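Putative TetR family transcriptional regulator (PDB 3BQY) probably binds regulatory DNA as a dimer and probably represses transcription. Local coordinates at residues T10-L15 with L89-G94; A83-L88 with G142-E147; L23-L28 with A44-L49. One frame throughout, in Å; residues are numbered along the deposited sequence.

Contact 1 of 3, residues T10-L15 with L89-G94; sequences TALDLL and LAHRDG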
loop_
_atom_site.group_PDB
_atom_site.type_symbol
_atom_site.label_atom_id
_atom_site.label_comp_id
_atom_site.label_asym_id
_atom_site.label_seq_id
_atom_site.Cartn_x
_atom_site.Cartn_y
_atom_site.Cartn_z
ATOM N N THR A 10 24.492 -7.813 0.701
ATOM C CA THR A 10 24.787 -7.476 2.100
ATOM C C THR A 10 23.671 -6.612 2.715
ATOM O O THR A 10 23.227 -6.862 3.846
ATOM C CB THR A 10 26.172 -6.828 2.234
ATOM O OG1 THR A 10 27.160 -7.759 1.769
ATOM C CG2 THR A 10 26.488 -6.481 3.700
ATOM N N ALA A 11 23.204 -5.625 1.954
ATOM C CA ALA A 11 22.106 -4.770 2.373
ATOM C C ALA A 11 20.816 -5.560 2.618
ATOM O O ALA A 11 20.147 -5.357 3.635
ATOM C CB ALA A 11 21.896 -3.637 1.363
ATOM N N LEU A 12 20.483 -6.493 1.718
ATOM C CA LEU A 12 19.344 -7.384 1.925
ATOM C C LEU A 12 19.510 -8.265 3.181
ATOM O O LEU A 12 18.532 -8.517 3.890
ATOM C CB LEU A 12 19.109 -8.271 0.683
ATOM C CG LEU A 12 18.622 -7.480 -0.552
ATOM C CD1 LEU A 12 18.729 -8.356 -1.790
ATOM C CD2 LEU A 12 17.187 -6.961 -0.383
ATOM N N ASP A 13 20.729 -8.751 3.418
ATOM C CA ASP A 13 21.043 -9.491 4.649
ATOM C C ASP A 13 20.756 -8.630 5.888
ATOM O O ASP A 13 20.038 -9.066 6.790
ATOM C CB ASP A 13 22.515 -9.924 4.653
ATOM C CG ASP A 13 22.797 -11.066 3.664
ATOM O OD1 ASP A 13 21.835 -11.734 3.224
ATOM O OD2 ASP A 13 23.992 -11.313 3.353
ATOM N N LEU A 14 21.276 -7.401 5.883
ATOM C CA LEU A 14 21.079 -6.431 6.975
ATOM C C LEU A 14 19.600 -6.143 7.207
ATOM O O LEU A 14 19.132 -6.072 8.343
ATOM C CB LEU A 14 21.776 -5.110 6.664
ATOM C CG LEU A 14 23.232 -4.902 7.011
ATOM C CD1 LEU A 14 23.548 -3.458 6.716
ATOM C CD2 LEU A 14 23.507 -5.220 8.502
ATOM N N LEU A 15 18.868 -6.006 6.111
ATOM C CA LEU A 15 17.439 -5.757 6.147
ATOM C C LEU A 15 16.741 -6.855 6.932
ATOM O O LEU A 15 15.971 -6.571 7.845
ATOM C CB LEU A 15 16.916 -5.645 4.707
ATOM C CG LEU A 15 15.484 -5.194 4.492
ATOM C CD1 LEU A 15 15.274 -3.777 5.017
ATOM C CD2 LEU A 15 15.200 -5.243 3.018
ATOM N N LEU A 89 7.545 -10.535 0.535
ATOM C CA LEU A 89 7.536 -11.212 1.850
ATOM C C LEU A 89 8.860 -11.903 2.176
ATOM O O LEU A 89 9.140 -12.183 3.346
ATOM C CB LEU A 89 6.399 -12.259 1.911
ATOM C CG LEU A 89 4.957 -11.710 2.011
ATOM C CD1 LEU A 89 4.009 -12.888 1.977
ATOM C CD2 LEU A 89 4.759 -10.867 3.271
ATOM N N ALA A 90 9.664 -12.176 1.152
ATOM C CA ALA A 90 10.953 -12.879 1.319
ATOM C C ALA A 90 11.970 -12.015 2.068
ATOM O O ALA A 90 12.984 -12.523 2.520
ATOM C CB ALA A 90 11.510 -13.327 -0.016
ATOM N N HIS A 91 11.684 -10.726 2.201
ATOM C CA HIS A 91 12.588 -9.781 2.894
ATOM C C HIS A 91 11.818 -8.981 3.904
ATOM O O HIS A 91 10.723 -8.472 3.610
ATOM C CB HIS A 91 13.237 -8.835 1.869
ATOM C CG HIS A 91 13.893 -9.561 0.738
ATOM N ND1 HIS A 91 15.186 -10.018 0.806
ATOM C CD2 HIS A 91 13.409 -9.977 -0.453
ATOM C CE1 HIS A 91 15.485 -10.659 -0.307
ATOM N NE2 HIS A 91 14.422 -10.643 -1.091
ATOM N N ARG A 92 12.393 -8.839 5.097
ATOM C CA ARG A 92 11.830 -8.000 6.124
ATOM C C ARG A 92 11.652 -6.577 5.584
ATOM O O ARG A 92 12.572 -6.039 4.968
ATOM C CB ARG A 92 12.794 -7.967 7.310
ATOM C CG ARG A 92 12.240 -7.282 8.515
ATOM C CD ARG A 92 13.242 -7.446 9.653
ATOM N NE ARG A 92 12.880 -6.569 10.751
ATOM C CZ ARG A 92 13.476 -6.573 11.945
ATOM N NH1 ARG A 92 14.462 -7.419 12.208
ATOM N NH2 ARG A 92 13.063 -5.729 12.870
ATOM N N ASP A 93 10.483 -5.988 5.798
ATOM C CA ASP A 93 10.144 -4.670 5.246
ATOM C C ASP A 93 10.275 -4.589 3.710
ATOM O O ASP A 93 10.454 -3.508 3.163
ATOM C CB ASP A 93 11.011 -3.578 5.883
ATOM C CG ASP A 93 10.802 -3.468 7.377
ATOM O OD1 ASP A 93 9.638 -3.623 7.819
ATOM O OD2 ASP A 93 11.803 -3.217 8.096
ATOM N N GLY A 94 10.163 -5.717 3.021
ATOM C CA GLY A 94 10.343 -5.732 1.566
ATOM C C GLY A 94 9.327 -4.873 0.814
ATOM O O GLY A 94 9.670 -4.194 -0.156
HETATM O O HOH W 1 16.272 -8.989 2.777
#

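Contact 2 of 3, residues A83-L88 with G142-E147; sequences ALRAAL and GHTLEE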
loop_
_atom_site.group_PDB
_atom_site.type_symbol
_atom_site.label_atom_id
_atom_site.label_comp_id
_atom_site.label_asym_id
_atom_site.label_seq_id
_atom_site.Cartn_x
_atom_site.Cartn_y
_atom_site.Cartn_z
ATOM N N ALA A 83 3.394 -14.097 -6.986
ATOM C CA ALA A 83 4.849 -14.097 -7.041
ATOM C C ALA A 83 5.379 -12.757 -6.588
ATOM O O ALA A 83 6.399 -12.704 -5.909
ATOM C CB ALA A 83 5.355 -14.405 -8.460
ATOM N N LEU A 84 4.686 -11.671 -6.930
ATOM C CA LEU A 84 5.100 -10.356 -6.433
ATOM C C LEU A 84 5.001 -10.306 -4.898
ATOM O O LEU A 84 5.946 -9.890 -4.211
ATOM C CB LEU A 84 4.250 -9.234 -7.080
ATOM C CG LEU A 84 4.515 -7.811 -6.490
ATOM C CD1 LEU A 84 5.982 -7.373 -6.651
ATOM C CD2 LEU A 84 3.577 -6.743 -7.103
ATOM N N ARG A 85 3.857 -10.711 -4.354
ATOM C CA ARG A 85 3.701 -10.813 -2.909
ATOM C C ARG A 85 4.818 -11.649 -2.258
ATOM O O ARG A 85 5.405 -11.244 -1.257
ATOM C CB ARG A 85 2.323 -11.386 -2.560
ATOM C CG ARG A 85 2.130 -11.576 -1.078
ATOM C CD ARG A 85 0.717 -12.048 -0.759
ATOM N NE ARG A 85 0.564 -12.389 0.653
ATOM C CZ ARG A 85 0.644 -13.618 1.145
ATOM N NH1 ARG A 85 0.838 -14.640 0.332
ATOM N NH2 ARG A 85 0.519 -13.832 2.452
ATOM N N ALA A 86 5.087 -12.813 -2.819
ATOM C CA ALA A 86 6.076 -13.722 -2.262
ATOM C C ALA A 86 7.470 -13.086 -2.280
ATOM O O ALA A 86 8.219 -13.214 -1.308
ATOM C CB ALA A 86 6.068 -15.053 -3.040
ATOM N N ALA A 87 7.793 -12.379 -3.366
ATOM C CA ALA A 87 9.105 -11.743 -3.506
ATOM C C ALA A 87 9.264 -10.651 -2.450
ATOM O O ALA A 87 10.347 -10.472 -1.918
ATOM C CB ALA A 87 9.282 -11.163 -4.900
ATOM N N LEU A 88 8.185 -9.928 -2.127
ATOM C CA LEU A 88 8.289 -8.883 -1.112
ATOM C C LEU A 88 8.305 -9.456 0.302
ATOM O O LEU A 88 8.982 -8.907 1.178
ATOM C CB LEU A 88 7.124 -7.895 -1.243
ATOM C CG LEU A 88 7.015 -7.226 -2.623
ATOM C CD1 LEU A 88 5.832 -6.231 -2.589
ATOM C CD2 LEU A 88 8.345 -6.562 -3.061
ATOM N N GLY A 142 -0.241 -2.808 -1.170
ATOM C CA GLY A 142 -0.972 -2.383 0.034
ATOM C C GLY A 142 -1.179 -3.549 0.989
ATOM O O GLY A 142 -0.961 -3.429 2.196
ATOM N N HIS A 143 -1.593 -4.692 0.441
ATOM C CA HIS A 143 -1.807 -5.884 1.274
ATOM C C HIS A 143 -0.505 -6.333 1.960
ATOM O O HIS A 143 -0.481 -6.647 3.169
ATOM C CB HIS A 143 -2.315 -7.071 0.430
ATOM C CG HIS A 143 -2.165 -8.374 1.140
ATOM N ND1 HIS A 143 -3.145 -8.889 1.961
ATOM C CD2 HIS A 143 -1.109 -9.225 1.230
ATOM C CE1 HIS A 143 -2.716 -10.022 2.498
ATOM N NE2 HIS A 143 -1.480 -10.242 2.080
ATOM N N THR A 144 0.581 -6.383 1.190
ATOM C CA THR A 144 1.854 -6.906 1.707
ATOM C C THR A 144 2.469 -5.926 2.728
ATOM O O THR A 144 3.014 -6.337 3.763
ATOM C CB THR A 144 2.823 -7.235 0.541
ATOM O OG1 THR A 144 2.125 -8.076 -0.405
ATOM C CG2 THR A 144 4.048 -8.038 1.080
ATOM N N LEU A 145 2.350 -4.632 2.460
ATOM C CA LEU A 145 2.773 -3.616 3.434
ATOM C C LEU A 145 2.105 -3.816 4.771
ATOM O O LEU A 145 2.755 -3.790 5.836
ATOM C CB LEU A 145 2.406 -2.215 2.936
ATOM C CG LEU A 145 3.308 -1.512 1.949
ATOM C CD1 LEU A 145 2.547 -0.327 1.416
ATOM C CD2 LEU A 145 4.584 -1.044 2.667
ATOM N N GLU A 146 0.791 -4.002 4.734
ATOM C CA GLU A 146 0.034 -4.177 5.974
ATOM C C GLU A 146 0.276 -5.527 6.648
ATOM O O GLU A 146 0.334 -5.608 7.874
ATOM C CB GLU A 146 -1.449 -3.880 5.760
ATOM C CG GLU A 146 -1.680 -2.433 5.174
ATOM C CD GLU A 146 -1.331 -1.251 6.140
ATOM O OE1 GLU A 146 -0.433 -1.368 7.019
ATOM O OE2 GLU A 146 -1.977 -0.182 6.002
ATOM N N GLU A 147 0.474 -6.578 5.852
ATOM C CA GLU A 147 0.868 -7.885 6.403
ATOM C C GLU A 147 2.214 -7.776 7.122
ATOM O O GLU A 147 2.373 -8.272 8.261
ATOM C CB GLU A 147 0.950 -8.953 5.295
ATOM C CG GLU A 147 1.578 -10.261 5.804
ATOM C CD GLU A 147 1.481 -11.420 4.809
ATOM O OE1 GLU A 147 0.876 -11.275 3.731
ATOM O OE2 GLU A 147 2.011 -12.493 5.146
#

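Contact 3 of 3, residues L23-L28 with A44-L49; sequences LTMRRL and AAKQDL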
loop_
_atom_site.group_PDB
_atom_site.type_symbol
_atom_site.label_atom_id
_atom_site.label_comp_id
_atom_site.label_asym_id
_atom_site.label_seq_id
_atom_site.Cartn_x
_atom_site.Cartn_y
_atom_site.Cartn_z
ATOM N N LEU A 23 18.692 0.341 8.585
ATOM C CA LEU A 23 19.583 0.230 7.432
ATOM C C LEU A 23 20.114 1.605 7.047
ATOM O O LEU A 23 19.382 2.432 6.530
ATOM C CB LEU A 23 18.868 -0.426 6.245
ATOM C CG LEU A 23 19.651 -0.549 4.925
ATOM C CD1 LEU A 23 20.838 -1.484 5.093
ATOM C CD2 LEU A 23 18.749 -1.083 3.868
ATOM N N THR A 24 21.387 1.850 7.310
ATOM C CA THR A 24 22.029 3.106 6.915
ATOM C C THR A 24 23.247 2.777 6.057
ATOM O O THR A 24 23.769 1.661 6.107
ATOM C CB THR A 24 22.501 3.907 8.148
ATOM O OG1 THR A 24 23.491 3.147 8.844
ATOM C CG2 THR A 24 21.345 4.212 9.081
HETATM N N MSE A 25 23.724 3.759 5.291
HETATM C CA MSE A 25 24.967 3.578 4.548
HETATM C C MSE A 25 26.111 3.278 5.527
HETATM O O MSE A 25 26.950 2.437 5.241
HETATM C CB MSE A 25 25.289 4.815 3.691
HETATM C CG MSE A 25 24.219 5.092 2.655
HETATM SE SE MSE A 25 24.126 3.710 1.294
HETATM C CE MSE A 25 25.465 4.434 0.063
ATOM N N ARG A 26 26.134 3.949 6.676
ATOM C CA ARG A 26 27.167 3.683 7.684
ATOM C C ARG A 26 27.063 2.248 8.211
ATOM O O ARG A 26 28.084 1.566 8.344
ATOM C CB ARG A 26 27.113 4.697 8.832
ATOM C CG ARG A 26 27.384 6.136 8.323
ATOM C CD ARG A 26 27.551 7.168 9.426
ATOM N NE ARG A 26 27.473 8.542 8.916
ATOM C CZ ARG A 26 28.491 9.203 8.361
ATOM N NH1 ARG A 26 29.691 8.615 8.234
ATOM N NH2 ARG A 26 28.312 10.462 7.923
ATOM N N ARG A 27 25.838 1.817 8.512
ATOM C CA ARG A 27 25.584 0.438 9.010
ATOM C C ARG A 27 26.048 -0.586 7.977
ATOM O O ARG A 27 26.665 -1.582 8.321
ATOM C CB ARG A 27 24.084 0.237 9.314
ATOM C CG ARG A 27 23.673 -1.125 9.865
ATOM C CD ARG A 27 24.073 -1.283 11.325
ATOM N NE ARG A 27 23.938 -2.683 11.759
ATOM C CZ ARG A 27 24.875 -3.619 11.585
ATOM N NH1 ARG A 27 24.672 -4.846 12.050
ATOM N NH2 ARG A 27 26.022 -3.331 10.958
ATOM N N LEU A 28 25.723 -0.336 6.705
ATOM C CA LEU A 28 26.185 -1.154 5.592
ATOM C C LEU A 28 27.695 -1.160 5.450
ATOM O O LEU A 28 28.277 -2.210 5.187
ATOM C CB LEU A 28 25.540 -0.660 4.276
ATOM C CG LEU A 28 25.694 -1.475 2.996
ATOM C CD1 LEU A 28 25.397 -2.948 3.224
ATOM C CD2 LEU A 28 24.737 -0.900 1.940
ATOM N N ALA A 44 25.137 6.693 -5.346
ATOM C CA ALA A 44 25.240 8.124 -5.037
ATOM C C ALA A 44 24.456 8.516 -3.781
ATOM O O ALA A 44 24.841 9.442 -3.067
ATOM C CB ALA A 44 24.795 8.966 -6.229
ATOM N N ALA A 45 23.358 7.801 -3.523
ATOM C CA ALA A 45 22.507 8.062 -2.375
ATOM C C ALA A 45 21.897 6.748 -1.894
ATOM O O ALA A 45 21.869 5.759 -2.643
ATOM C CB ALA A 45 21.410 9.045 -2.751
ATOM N N LYS A 46 21.418 6.738 -0.656
ATOM C CA LYS A 46 20.738 5.558 -0.112
ATOM C C LYS A 46 19.518 5.166 -0.955
ATOM O O LYS A 46 19.265 3.979 -1.148
ATOM C CB LYS A 46 20.341 5.729 1.367
ATOM C CG LYS A 46 19.854 4.376 1.974
ATOM C CD LYS A 46 19.586 4.479 3.474
ATOM C CE LYS A 46 18.421 5.382 3.771
ATOM N NZ LYS A 46 17.934 5.129 5.164
ATOM N N GLN A 47 18.805 6.141 -1.510
ATOM C CA GLN A 47 17.642 5.831 -2.350
ATOM C C GLN A 47 18.043 4.985 -3.588
ATOM O O GLN A 47 17.259 4.153 -4.054
ATOM C CB GLN A 47 16.837 7.104 -2.701
ATOM C CG GLN A 47 16.899 7.567 -4.158
ATOM C CD GLN A 47 16.133 8.860 -4.448
ATOM O OE1 GLN A 47 15.413 9.406 -3.595
ATOM N NE2 GLN A 47 16.292 9.360 -5.670
ATOM N N ASP A 48 19.259 5.192 -4.097
ATOM C CA ASP A 48 19.795 4.419 -5.230
ATOM C C ASP A 48 20.059 2.972 -4.810
ATOM O O ASP A 48 19.734 2.028 -5.536
ATOM C CB ASP A 48 21.081 5.056 -5.778
ATOM C CG ASP A 48 20.847 6.474 -6.315
ATOM O OD1 ASP A 48 19.885 6.675 -7.071
ATOM O OD2 ASP A 48 21.614 7.396 -5.971
ATOM N N LEU A 49 20.623 2.792 -3.631
ATOM C CA LEU A 49 20.750 1.449 -3.064
ATOM C C LEU A 49 19.361 0.785 -2.891
ATOM O O LEU A 49 19.167 -0.358 -3.311
ATOM C CB LEU A 49 21.508 1.488 -1.727
ATOM C CG LEU A 49 21.516 0.176 -0.927
ATOM C CD1 LEU A 49 22.362 -0.903 -1.647
ATOM C CD2 LEU A 49 22.003 0.440 0.489
HETATM O O HOH W 2 16.339 3.110 5.593
#

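Contact 1 of 3, residues T10-L15 with L89-G94
L12 (chi1 -68°) and H91 (chi1 -52°) both turn CG beside the backbone N, and these matching torsions carry the leucine's CD2 over one face of the imidazole. The methyl lies 4.2 Å from the centroid of the H91 ring and 28° off its normal, a CH-pi contact in which the two side chains cross obliquely. One water also bridges the same pair: it donates to L12 O at 2.6 Å and hydrogen-bonds H91 ND1 at 2.5 Å. Histidine suits this place because it offers a flat face to the leucine and a ring nitrogen to the water.

Each of L15 and R92 packs its aliphatic carbons against the other's carbonyl oxygen. With CG anti to the backbone N, L15 presses its branch point against the loop, CG lying only 3.1 Å from R92 O, and both methyls flank that oxygen. In return the extended R92 chain runs past the helix carbonyl, with CB 3.5 Å and CD 3.4 Å from L15 O, so its aliphatic part does the packing here.

The loop takes this shape through a type II turn, closed by G94 N to H91 O at 2.9 Å. D93 occupies its third position with a positive phi, and its CB lies 4.4 Å from L15 CD1. Glycine suits position 94, since a side-chain carbon there would run into H91 O.

Outside partners fix the turn to the end of helix 4-18 and beyond: N16 OD1 accepts from R92 N, while D93 OD2 binds L20 N. M53, H56 and M57 of helix 46-57 pack on L12, L15 and H91, so the linker between helices 73-89 and 94-99 is wedged against helix 4-18, with helix 46-57 alongside.

Contact 2 of 3, residues A83-L88 with G142-E147
R85 and E147 form a buried salt bridge between helices 73-89 and 126-151, and E147 OE1 is its focus. R85 NH2 donates to E147 OE1 at 2.9 Å with an N-H...O angle of 150°, meeting the syn lone pair of OE1, which lies slightly out of the guanidinium plane. R85 NE adds a weak, bent bond to the same oxygen at 3.3 Å. A third donor comes from E147's own helix, one turn earlier: H143 NE2 gives a weak bond to E147 OE1 at 3.1 Å. One carboxylate oxygen thus receives three N-H groups, one firmly and two weakly.

R85 reaches this point by an extended chain that begins with CG anti to the backbone N (chi1 177°). On the way its CG passes 3.6 Å from T144 OG1. That hydroxyl is satisfied within its own helix by T140 O, so threonine hides its polar atom there and turns its methyl to the neighbour: T144 CG2 meets L88 CB at 3.9 Å. The small branched residue fits where the axes of segments 83-88 and 142-147 approach to 10.1 Å at a crossing angle of -30°.

The arginine is also held from a third helix, since R85 NH2 donates to T189 OG1 as well, while F188 and F192 of helix 188-206 pack around R85, F192 also meeting the H143 ring. Replacing this arginine by an alanine is likely to leave the buried E147 carboxylate without its counter-charge and T189 OG1 without this donor.

The chemistry is that of a charge pair inside a helical core: the arginine and the histidine N-H would favour an ionised glutamate, and because the acid and base lie on different helices, their pairing probably favours this alignment of the helices.

Contact 3 of 3, residues L23-L28 with A44-L49
L28 and L49 meet tip to tip, CD2 to CD2 at 3.4 Å, closer than usual van der Waals contact, and this is the tight end of the interface. Both leucines are buried and point toward one another. Beside them M25, a selenomethionine, bends its chain at chi2 (-67°) and chi3, which brings SE 4.0 Å from L49 CD2 and 4.1 Å from K46 CA. Selenomethionine stands here for methionine, whose flexible, unbranched chain can bend to fit between L49 and K46.

Toward K46 the contact becomes looser and wetter. The base of the lysine, CB, passes M25 CG at 4.1 Å, and the chain runs on to L23, where NZ makes a weak bond to L23 O at 3.4 Å. A water accepts from K46 NZ at 2.6 Å and donates to L23 O, adding a second path at this partly exposed edge. T24 OG1 N-caps helix 25-32, accepting from R27 N.

Helices 25-32 and 36-42 form the predicted helix-turn-helix; T10 and L14 of helix 4-18 pack on L28 and L23, completing the three-helix DNA-binding domain characteristic of the TetR family, with helix 46-57 following as connection to the C-terminal part.

Contact 3 lies in the DNA-binding part of the chain, contact 2 in the C-terminal helical part, and contact 1 joins the two. Along the chain, contact 3 falls between the two segments of contact 1, whose segments in turn alternate with those of contact 2. The centre of contact 1 is about 13 Å from each of the others, whose centres are about 23 Å apart and whose nearest atoms are about 12 Å apart. Helix 4-18 of contact 1 packs on helix 25-32 of contact 3, while L89 ends helix 73-89 and touches helix 126-151, the pair of contact 2. Contact 1 therefore bridges the two parts, consistent with the interdomain coupling known in TetR-family regulators.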